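Local coordinates for hypothetical protein (Exiguobacterium sibiricum, PDB 2HKV) that is of unknown function but binds a nickel ion within a DinB-type helical bundle and may be a metal-dependent enzyme, at residues V52-D57 with L119-H124; L58-G63 with T115-E120; K34-G39 with L133-L138. One frame throughout, in Å; residues are numbered along the deposited sequence.

Contact 1: residues V52-D57 with L119-H124; sequences VLLEAD and LEAAVH. With NI (nickel (II) ion), chain B.
Asp57 and His124 meet in a hydrogen bond between two nearly antiparallel helices, whose local axes come within 9.3 Å. His124 ND1 donates to Asp57 OD2 at 2.8 Å, and the N-H points almost straight at the acceptor (169°). The oxygen uses its syn lone pair and lies close to the ring plane. Carboxylate and imidazole are nearly coplanar. CG of His124 is anti to the backbone N (chi1 -170°), which carries the ring across toward helix 43-61.

The other ring nitrogen binds metal. His124 NE2 is 2.1 Å from the nickel ion. His49, His128 and two waters are further ligands. A second carboxylate stands beside the first: Glu120 OE1 is 2.7 Å from Asp57 OD2, with the two planes 43° apart.

The remaining contacts are apolar. Leu53 CD2 sits over the centre of one face of the His124 ring, 3.7 Å from the centroid, in a CH-pi contact. Leu54 CD2 touches Ala121 CB at 4.1 Å. Val13 and Val17 of helix 4-26 also pack on Leu54.

Asp57 is thus a second-shell residue to the nickel. Its bond, together with the metal at NE2, probably sets the rotation of the imidazole. The carboxylate probably also polarises the ring and strengthens it as a ligand.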
loop_
_atom_site.group_PDB
_atom_site.type_symbol
_atom_site.label_atom_id
_atom_site.label_comp_id
_atom_site.label_asym_id
_atom_site.label_seq_id
_atom_site.Cartn_x
_atom_site.Cartn_y
_atom_site.Cartn_z
ATOM N N VAL A 52 6.063 4.957 -13.241
ATOM C CA VAL A 52 6.997 3.950 -13.748
ATOM C C VAL A 52 7.167 2.713 -12.854
ATOM O O VAL A 52 7.674 1.673 -13.324
ATOM C CB VAL A 52 8.397 4.531 -14.050
ATOM C CG1 VAL A 52 8.296 5.755 -14.926
ATOM C CG2 VAL A 52 9.121 4.855 -12.743
ATOM N N LEU A 53 6.717 2.744 -11.603
ATOM C CA LEU A 53 7.224 1.716 -10.720
ATOM C C LEU A 53 6.741 0.286 -11.036
ATOM O O LEU A 53 7.413 -0.691 -10.668
ATOM C CB LEU A 53 7.008 2.068 -9.243
ATOM C CG LEU A 53 5.606 2.099 -8.620
ATOM C CD1 LEU A 53 4.952 0.668 -8.313
ATOM C CD2 LEU A 53 5.733 2.924 -7.312
ATOM N N LEU A 54 5.561 0.145 -11.643
ATOM C CA LEU A 54 5.044 -1.219 -11.887
ATOM C C LEU A 54 5.962 -1.930 -12.866
ATOM O O LEU A 54 6.138 -3.137 -12.762
ATOM C CB LEU A 54 3.597 -1.227 -12.377
ATOM C CG LEU A 54 2.471 -0.893 -11.397
ATOM C CD1 LEU A 54 1.129 -0.928 -12.156
ATOM C CD2 LEU A 54 2.455 -1.857 -10.202
ATOM N N GLU A 55 6.582 -1.184 -13.782
ATOM C CA GLU A 55 7.520 -1.767 -14.760
ATOM C C GLU A 55 8.918 -1.850 -14.162
ATOM O O GLU A 55 9.576 -2.882 -14.262
ATOM C CB GLU A 55 7.462 -0.954 -16.051
ATOM C CG GLU A 55 8.477 -1.290 -17.084
ATOM C CD GLU A 55 8.250 -0.597 -18.418
ATOM O OE1 GLU A 55 7.177 0.024 -18.646
ATOM O OE2 GLU A 55 9.175 -0.668 -19.265
ATOM N N ALA A 56 9.352 -0.775 -13.497
ATOM C CA ALA A 56 10.658 -0.697 -12.852
ATOM C C ALA A 56 10.844 -1.886 -11.941
ATOM O O ALA A 56 11.835 -2.608 -12.038
ATOM C CB ALA A 56 10.859 0.686 -12.061
ATOM N N ASP A 57 9.873 -2.138 -11.066
ATOM C CA ASP A 57 10.069 -3.206 -10.113
ATOM C C ASP A 57 10.195 -4.546 -10.800
ATOM O O ASP A 57 10.935 -5.398 -10.335
ATOM C CB ASP A 57 8.940 -3.257 -9.071
ATOM C CG ASP A 57 8.987 -2.089 -8.063
ATOM O OD1 ASP A 57 9.736 -1.063 -8.241
ATOM O OD2 ASP A 57 8.225 -2.155 -7.055
ATOM N N LEU A 119 3.410 -9.205 -6.068
ATOM C CA LEU A 119 2.813 -8.589 -4.875
ATOM C C LEU A 119 3.621 -7.362 -4.401
ATOM O O LEU A 119 3.021 -6.340 -3.984
ATOM C CB LEU A 119 2.661 -9.600 -3.734
ATOM C CG LEU A 119 2.170 -9.088 -2.364
ATOM C CD1 LEU A 119 0.821 -8.366 -2.483
ATOM C CD2 LEU A 119 2.103 -10.288 -1.398
ATOM N N GLU A 120 4.961 -7.406 -4.464
ATOM C CA GLU A 120 5.781 -6.289 -4.023
ATOM C C GLU A 120 5.452 -5.042 -4.812
ATOM O O GLU A 120 5.362 -3.964 -4.241
ATOM C CB GLU A 120 7.266 -6.630 -4.155
ATOM C CG GLU A 120 8.266 -5.603 -3.581
ATOM C CD GLU A 120 8.404 -4.328 -4.433
ATOM O OE1 GLU A 120 8.226 -4.421 -5.663
ATOM O OE2 GLU A 120 8.704 -3.230 -3.905
ATOM N N ALA A 121 5.197 -5.180 -6.104
ATOM C CA ALA A 121 5.010 -4.006 -6.936
ATOM C C ALA A 121 3.630 -3.459 -6.554
ATOM O O ALA A 121 3.445 -2.252 -6.536
ATOM C CB ALA A 121 5.061 -4.381 -8.401
ATOM N N ALA A 122 2.666 -4.339 -6.283
ATOM C CA ALA A 122 1.322 -3.924 -5.843
ATOM C C ALA A 122 1.346 -3.041 -4.552
ATOM O O ALA A 122 0.807 -1.925 -4.505
ATOM C CB ALA A 122 0.375 -5.154 -5.661
ATOM N N VAL A 123 1.973 -3.546 -3.504
ATOM C CA VAL A 123 2.048 -2.809 -2.255
ATOM C C VAL A 123 2.912 -1.570 -2.378
ATOM O O VAL A 123 2.647 -0.584 -1.718
ATOM C CB VAL A 123 2.500 -3.704 -1.035
ATOM C CG1 VAL A 123 1.488 -4.830 -0.824
ATOM C CG2 VAL A 123 3.909 -4.274 -1.191
ATOM N N HIS A 124 3.942 -1.595 -3.227
ATOM C CA HIS A 124 4.707 -0.379 -3.523
ATOM C C HIS A 124 3.855 0.720 -4.199
ATOM O O HIS A 124 3.874 1.897 -3.804
ATOM C CB HIS A 124 5.928 -0.803 -4.373
ATOM C CG HIS A 124 6.929 0.256 -4.565
ATOM N ND1 HIS A 124 7.897 0.174 -5.529
ATOM C CD2 HIS A 124 7.115 1.429 -3.929
ATOM C CE1 HIS A 124 8.643 1.253 -5.478
ATOM N NE2 HIS A 124 8.187 2.009 -4.505
HETATM NI NI NI B . 9.209 3.815 -3.993
HETATM O O HOH W 1 10.447 5.510 -3.175
HETATM O O HOH W 2 11.054 2.937 -4.358
#

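Contact 2: residues L58-G63 with T115-E120; sequences LRIATG and TGWLLE
Ala61 and Trp117 mark the closest approach of the two backbones, CA to CA 6.6 Å, just before helix 43-61 ends in a Schellman motif at Gly63. The main side-chain contact is between the same two residues. Ala61 CB lies over one face of the indole, 3.5 Å from the centroid of the five-membered ring and 15° off its normal. This is a CH-pi contact, and the methyl is offset toward the rim of the ring system. CG of Trp117 is beside the backbone N (chi1 -80°), and the ring extends across to Ala61. At the far end of the indole, Trp117 CH2 meets Ile60 CG2 at 4.3 Å, obliquely.

The two helices belong to the four-helix bundle of the DinB superfamily, formed with helices 4-26 and 82-98. Thr103, Thr106 and Asp112 of the loops also touch Trp117. An alanine in place of Trp117 would remove the indole and would probably open a gap beside Ala61 and Ile60 near the end of helix 43-61.

Leu58 packs one turn back. Both its methyls, CD1 and CD2, lie 4.0 Å from Leu118 CD2, and the two leucine side chains cross at about a right angle. Tyr92 and Tyr93 of helix 82-98 also touch Leu58, while Trp5 and Leu9 of helix 4-26 touch Leu118.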
loop_
_atom_site.group_PDB
_atom_site.type_symbol
_atom_site.label_atom_id
_atom_site.label_comp_id
_atom_site.label_asym_id
_atom_site.label_seq_id
_atom_site.Cartn_x
_atom_site.Cartn_y
_atom_site.Cartn_z
ATOM N N LEU A 58 9.459 -4.767 -11.874
ATOM C CA LEU A 58 9.501 -6.068 -12.521
ATOM C C LEU A 58 10.770 -6.240 -13.332
ATOM O O LEU A 58 11.258 -7.353 -13.438
ATOM C CB LEU A 58 8.241 -6.313 -13.371
ATOM C CG LEU A 58 6.939 -6.528 -12.557
ATOM C CD1 LEU A 58 5.829 -6.904 -13.484
ATOM C CD2 LEU A 58 7.102 -7.574 -11.506
ATOM N N ARG A 59 11.305 -5.148 -13.867
ATOM C CA ARG A 59 12.613 -5.160 -14.520
ATOM C C ARG A 59 13.724 -5.472 -13.526
ATOM O O ARG A 59 14.626 -6.302 -13.813
ATOM C CB ARG A 59 12.865 -3.802 -15.192
ATOM C CG ARG A 59 12.033 -3.582 -16.443
ATOM C CD ARG A 59 12.421 -2.360 -17.298
ATOM N NE ARG A 59 11.569 -2.332 -18.487
ATOM C CZ ARG A 59 11.875 -2.862 -19.665
ATOM N NH1 ARG A 59 13.053 -3.419 -19.879
ATOM N NH2 ARG A 59 10.988 -2.822 -20.651
ATOM N N ILE A 60 13.718 -4.772 -12.395
ATOM C CA ILE A 60 14.598 -5.106 -11.283
ATOM C C ILE A 60 14.516 -6.607 -10.958
ATOM O O ILE A 60 15.560 -7.225 -10.709
ATOM C CB ILE A 60 14.292 -4.227 -10.038
ATOM C CG1 ILE A 60 14.823 -2.802 -10.271
ATOM C CG2 ILE A 60 14.851 -4.860 -8.742
ATOM C CD1 ILE A 60 14.026 -1.711 -9.505
ATOM N N ALA A 61 13.292 -7.142 -10.941
ATOM C CA ALA A 61 12.974 -8.559 -10.604
ATOM C C ALA A 61 13.577 -9.577 -11.589
ATOM O O ALA A 61 13.972 -10.695 -11.213
ATOM C CB ALA A 61 11.429 -8.766 -10.515
ATOM N N THR A 62 13.688 -9.164 -12.847
ATOM C CA THR A 62 14.151 -10.063 -13.896
ATOM C C THR A 62 15.616 -9.920 -14.164
ATOM O O THR A 62 16.112 -10.597 -15.032
ATOM C CB THR A 62 13.263 -9.947 -15.154
ATOM O OG1 THR A 62 13.206 -8.606 -15.605
ATOM C CG2 THR A 62 11.818 -10.388 -14.825
ATOM N N GLY A 63 16.318 -9.095 -13.371
ATOM C CA GLY A 63 17.777 -9.038 -13.384
ATOM C C GLY A 63 18.367 -7.771 -13.974
ATOM O O GLY A 63 19.510 -7.794 -14.418
ATOM N N THR A 115 5.719 -14.612 -7.892
ATOM C CA THR A 115 4.488 -14.196 -7.191
ATOM C C THR A 115 4.773 -13.130 -6.130
ATOM O O THR A 115 4.035 -12.152 -5.977
ATOM C CB THR A 115 3.775 -15.428 -6.578
ATOM O OG1 THR A 115 3.625 -16.393 -7.625
ATOM C CG2 THR A 115 2.523 -15.075 -6.142
ATOM N N GLY A 116 5.868 -13.286 -5.396
ATOM C CA GLY A 116 6.298 -12.257 -4.464
ATOM C C GLY A 116 6.632 -10.918 -5.088
ATOM O O GLY A 116 6.205 -9.893 -4.584
ATOM N N TRP A 117 7.315 -10.905 -6.212
ATOM C CA TRP A 117 7.586 -9.658 -6.909
ATOM C C TRP A 117 6.339 -8.962 -7.438
ATOM O O TRP A 117 6.223 -7.748 -7.383
ATOM C CB TRP A 117 8.601 -9.869 -8.055
ATOM C CG TRP A 117 10.037 -9.931 -7.578
ATOM C CD1 TRP A 117 10.876 -11.020 -7.590
ATOM C CD2 TRP A 117 10.794 -8.844 -7.010
ATOM N NE1 TRP A 117 12.106 -10.665 -7.056
ATOM C CE2 TRP A 117 12.076 -9.349 -6.687
ATOM C CE3 TRP A 117 10.502 -7.507 -6.738
ATOM C CZ2 TRP A 117 13.060 -8.561 -6.123
ATOM C CZ3 TRP A 117 11.506 -6.711 -6.180
ATOM C CH2 TRP A 117 12.770 -7.260 -5.897
ATOM N N LEU A 118 5.412 -9.728 -7.983
ATOM C CA LEU A 118 4.143 -9.175 -8.393
ATOM C C LEU A 118 3.370 -8.555 -7.224
ATOM O O LEU A 118 2.782 -7.476 -7.358
ATOM C CB LEU A 118 3.343 -10.244 -9.095
ATOM C CG LEU A 118 3.788 -10.682 -10.483
ATOM C CD1 LEU A 118 3.182 -12.026 -10.970
ATOM C CD2 LEU A 118 3.657 -9.565 -11.527
ATOM N N LEU A 119 3.410 -9.205 -6.068
ATOM C CA LEU A 119 2.813 -8.589 -4.875
ATOM C C LEU A 119 3.621 -7.362 -4.401
ATOM O O LEU A 119 3.021 -6.340 -3.984
ATOM C CB LEU A 119 2.661 -9.600 -3.734
ATOM C CG LEU A 119 2.170 -9.088 -2.364
ATOM C CD1 LEU A 119 0.821 -8.366 -2.483
ATOM C CD2 LEU A 119 2.103 -10.288 -1.398
ATOM N N GLU A 120 4.961 -7.406 -4.464
ATOM C CA GLU A 120 5.781 -6.289 -4.023
ATOM C C GLU A 120 5.452 -5.042 -4.812
ATOM O O GLU A 120 5.362 -3.964 -4.241
ATOM C CB GLU A 120 7.266 -6.630 -4.155
ATOM C CG GLU A 120 8.266 -5.603 -3.581
ATOM C CD GLU A 120 8.404 -4.328 -4.433
ATOM O OE1 GLU A 120 8.226 -4.421 -5.663
ATOM O OE2 GLU A 120 8.704 -3.230 -3.905
#

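Contact 3: residues K34-G39 with L133-L138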
loop_
_atom_site.group_PDB
_atom_site.type_symbol
_atom_site.label_atom_id
_atom_site.label_comp_id
_atom_site.label_asym_id
_atom_site.label_seq_id
_atom_site.Cartn_x
_atom_site.Cartn_y
_atom_site.Cartn_z
ATOM N N LYS A 34 5.864 21.747 -5.857
ATOM C CA LYS A 34 5.634 21.853 -4.426
ATOM C C LYS A 34 6.144 20.592 -3.698
ATOM O O LYS A 34 6.028 19.449 -4.205
ATOM C CB LYS A 34 4.137 22.094 -4.127
ATOM C CG LYS A 34 3.623 23.499 -4.474
ATOM C CD LYS A 34 2.884 24.137 -3.254
ATOM C CE LYS A 34 2.189 25.504 -3.531
ATOM N NZ LYS A 34 1.685 25.785 -4.954
ATOM N N ARG A 35 6.712 20.814 -2.513
ATOM C CA ARG A 35 7.159 19.731 -1.618
ATOM C C ARG A 35 6.475 19.916 -0.276
ATOM O O ARG A 35 7.020 20.583 0.598
ATOM C CB ARG A 35 8.689 19.776 -1.402
ATOM C CG ARG A 35 9.467 19.769 -2.700
ATOM C CD ARG A 35 11.005 19.853 -2.487
ATOM N NE ARG A 35 11.685 19.034 -3.495
ATOM C CZ ARG A 35 11.804 19.365 -4.784
ATOM N NH1 ARG A 35 11.298 20.513 -5.259
ATOM N NH2 ARG A 35 12.424 18.531 -5.619
ATOM N N PRO A 36 5.267 19.359 -0.118
ATOM C CA PRO A 36 4.491 19.525 1.105
ATOM C C PRO A 36 5.169 18.923 2.345
ATOM O O PRO A 36 4.857 19.333 3.437
ATOM C CB PRO A 36 3.177 18.765 0.801
ATOM C CG PRO A 36 3.139 18.577 -0.677
ATOM C CD PRO A 36 4.571 18.524 -1.111
ATOM N N ILE A 37 6.027 17.921 2.180
ATOM C CA ILE A 37 6.803 17.367 3.292
ATOM C C ILE A 37 8.286 17.684 3.072
ATOM O O ILE A 37 8.950 17.043 2.261
ATOM C CB ILE A 37 6.627 15.832 3.402
ATOM C CG1 ILE A 37 5.141 15.462 3.353
ATOM C CG2 ILE A 37 7.290 15.298 4.661
ATOM C CD1 ILE A 37 4.849 14.053 3.815
ATOM N N SER A 38 8.789 18.686 3.790
ATOM C CA SER A 38 10.170 19.162 3.602
ATOM C C SER A 38 11.104 17.989 3.788
ATOM O O SER A 38 10.928 17.212 4.718
ATOM C CB SER A 38 10.513 20.305 4.574
ATOM O OG SER A 38 10.856 19.810 5.863
ATOM N N GLY A 39 12.047 17.835 2.863
ATOM C CA GLY A 39 12.953 16.691 2.844
ATOM C C GLY A 39 12.615 15.596 1.854
ATOM O O GLY A 39 13.468 14.761 1.528
ATOM N N LEU A 133 -1.754 11.083 -2.244
ATOM C CA LEU A 133 -3.007 11.540 -1.658
ATOM C C LEU A 133 -2.753 12.513 -0.457
ATOM O O LEU A 133 -3.409 13.597 -0.328
ATOM C CB LEU A 133 -3.825 10.340 -1.209
ATOM C CG LEU A 133 -5.182 10.596 -0.550
ATOM C CD1 LEU A 133 -6.218 10.856 -1.620
ATOM C CD2 LEU A 133 -5.557 9.330 0.288
ATOM N N ASP A 134 -1.815 12.143 0.406
ATOM C CA ASP A 134 -1.456 13.005 1.546
ATOM C C ASP A 134 -0.931 14.365 1.060
ATOM O O ASP A 134 -1.274 15.391 1.632
ATOM C CB ASP A 134 -0.389 12.383 2.423
ATOM C CG ASP A 134 -0.886 11.208 3.226
ATOM O OD1 ASP A 134 -2.131 11.028 3.352
ATOM O OD2 ASP A 134 0.011 10.470 3.758
ATOM N N TYR A 135 -0.114 14.367 0.013
ATOM C CA TYR A 135 0.398 15.609 -0.521
ATOM C C TYR A 135 -0.742 16.510 -1.006
ATOM O O TYR A 135 -0.739 17.709 -0.724
ATOM C CB TYR A 135 1.283 15.373 -1.731
ATOM C CG TYR A 135 2.710 14.958 -1.462
ATOM C CD1 TYR A 135 3.109 14.471 -0.229
ATOM C CD2 TYR A 135 3.657 15.045 -2.471
ATOM C CE1 TYR A 135 4.417 14.044 -0.015
ATOM C CE2 TYR A 135 4.966 14.660 -2.258
ATOM C CZ TYR A 135 5.345 14.168 -1.028
ATOM O OH TYR A 135 6.651 13.775 -0.836
ATOM N N LEU A 136 -1.653 15.944 -1.800
ATOM C CA LEU A 136 -2.722 16.754 -2.381
ATOM C C LEU A 136 -3.625 17.262 -1.259
ATOM O O LEU A 136 -3.990 18.408 -1.249
ATOM C CB LEU A 136 -3.511 15.965 -3.456
ATOM C CG LEU A 136 -2.727 15.634 -4.740
ATOM C CD1 LEU A 136 -3.688 14.994 -5.800
ATOM C CD2 LEU A 136 -1.913 16.752 -5.337
ATOM N N ASN A 137 -3.909 16.427 -0.266
ATOM C CA ASN A 137 -4.689 16.881 0.889
ATOM C C ASN A 137 -3.960 17.934 1.736
ATOM O O ASN A 137 -4.585 18.888 2.230
ATOM C CB ASN A 137 -5.088 15.697 1.754
ATOM C CG ASN A 137 -6.270 14.921 1.180
ATOM O OD1 ASN A 137 -7.146 15.488 0.518
ATOM N ND2 ASN A 137 -6.278 13.626 1.427
ATOM N N LEU A 138 -2.651 17.800 1.889
ATOM C CA LEU A 138 -1.822 18.873 2.489
ATOM C C LEU A 138 -1.961 20.198 1.720
ATOM O O LEU A 138 -1.900 21.278 2.299
ATOM C CB LEU A 138 -0.354 18.491 2.502
ATOM C CG LEU A 138 0.078 17.566 3.665
ATOM C CD1 LEU A 138 1.458 16.931 3.434
ATOM C CD2 LEU A 138 0.077 18.294 4.934
#
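Pro36 rests its ring on Tyr135, over one face of the phenol. Pro36 CG is 3.7 Å from Tyr135 CG. Pro36 CD stands 4.0 Å from the ring centroid and 17° off the normal, a CH-pi contact offset toward the rim. A neighbouring ring carbon meets a second residue: Pro36 CB touches Leu138 CD1 at 3.6 Å. Pro36 thus packs against two residues about one turn apart on the same helix, the tyrosine through CG and CD and the leucine through CB.

Ile37 follows. Its CG1 branch, anti to the carbonyl carbon (chi1 -49°), reaches Tyr135 CE1 at 3.7 Å. The approach is oblique. The same Ile37 CG1 lies 4.0 Å from Leu138 CD1, so one branch joins both helix residues. Ile37 also packs on Asp134 of the second subunit.

The polar end of Tyr135 is bound elsewhere. Its hydroxyl is hydrogen-bonded to Arg41 O and to Gln131 NE2, which holds the ring in position under the loop. Val43 and Val46 of helix 43-61 also touch the ring. The arrangement is a proline-aromatic CH-pi packing. It fastens the loop between helices 4-26 and 43-61 to the last turns of helix 114-138, at one end of the bundle.

All three contacts use helix 114-138. Contacts 1 and 2 are neighbours, with centres about 7 Å apart, and both pair it with helix 43-61. Contact 3 joins its last turns to a loop instead, and its centre is about 28 Å from that of contact 2, on the opposite side of the chain's centre. Contact 1 lies deepest and alone carries a metal ligand and polar chemistry across the helices. Contact 2 is also buried but wholly apolar, as is contact 3, which is only partly buried. Each of the three has a CH-pi contact, on histidine, tryptophan and tyrosine in turn. All three also touch the second subunit.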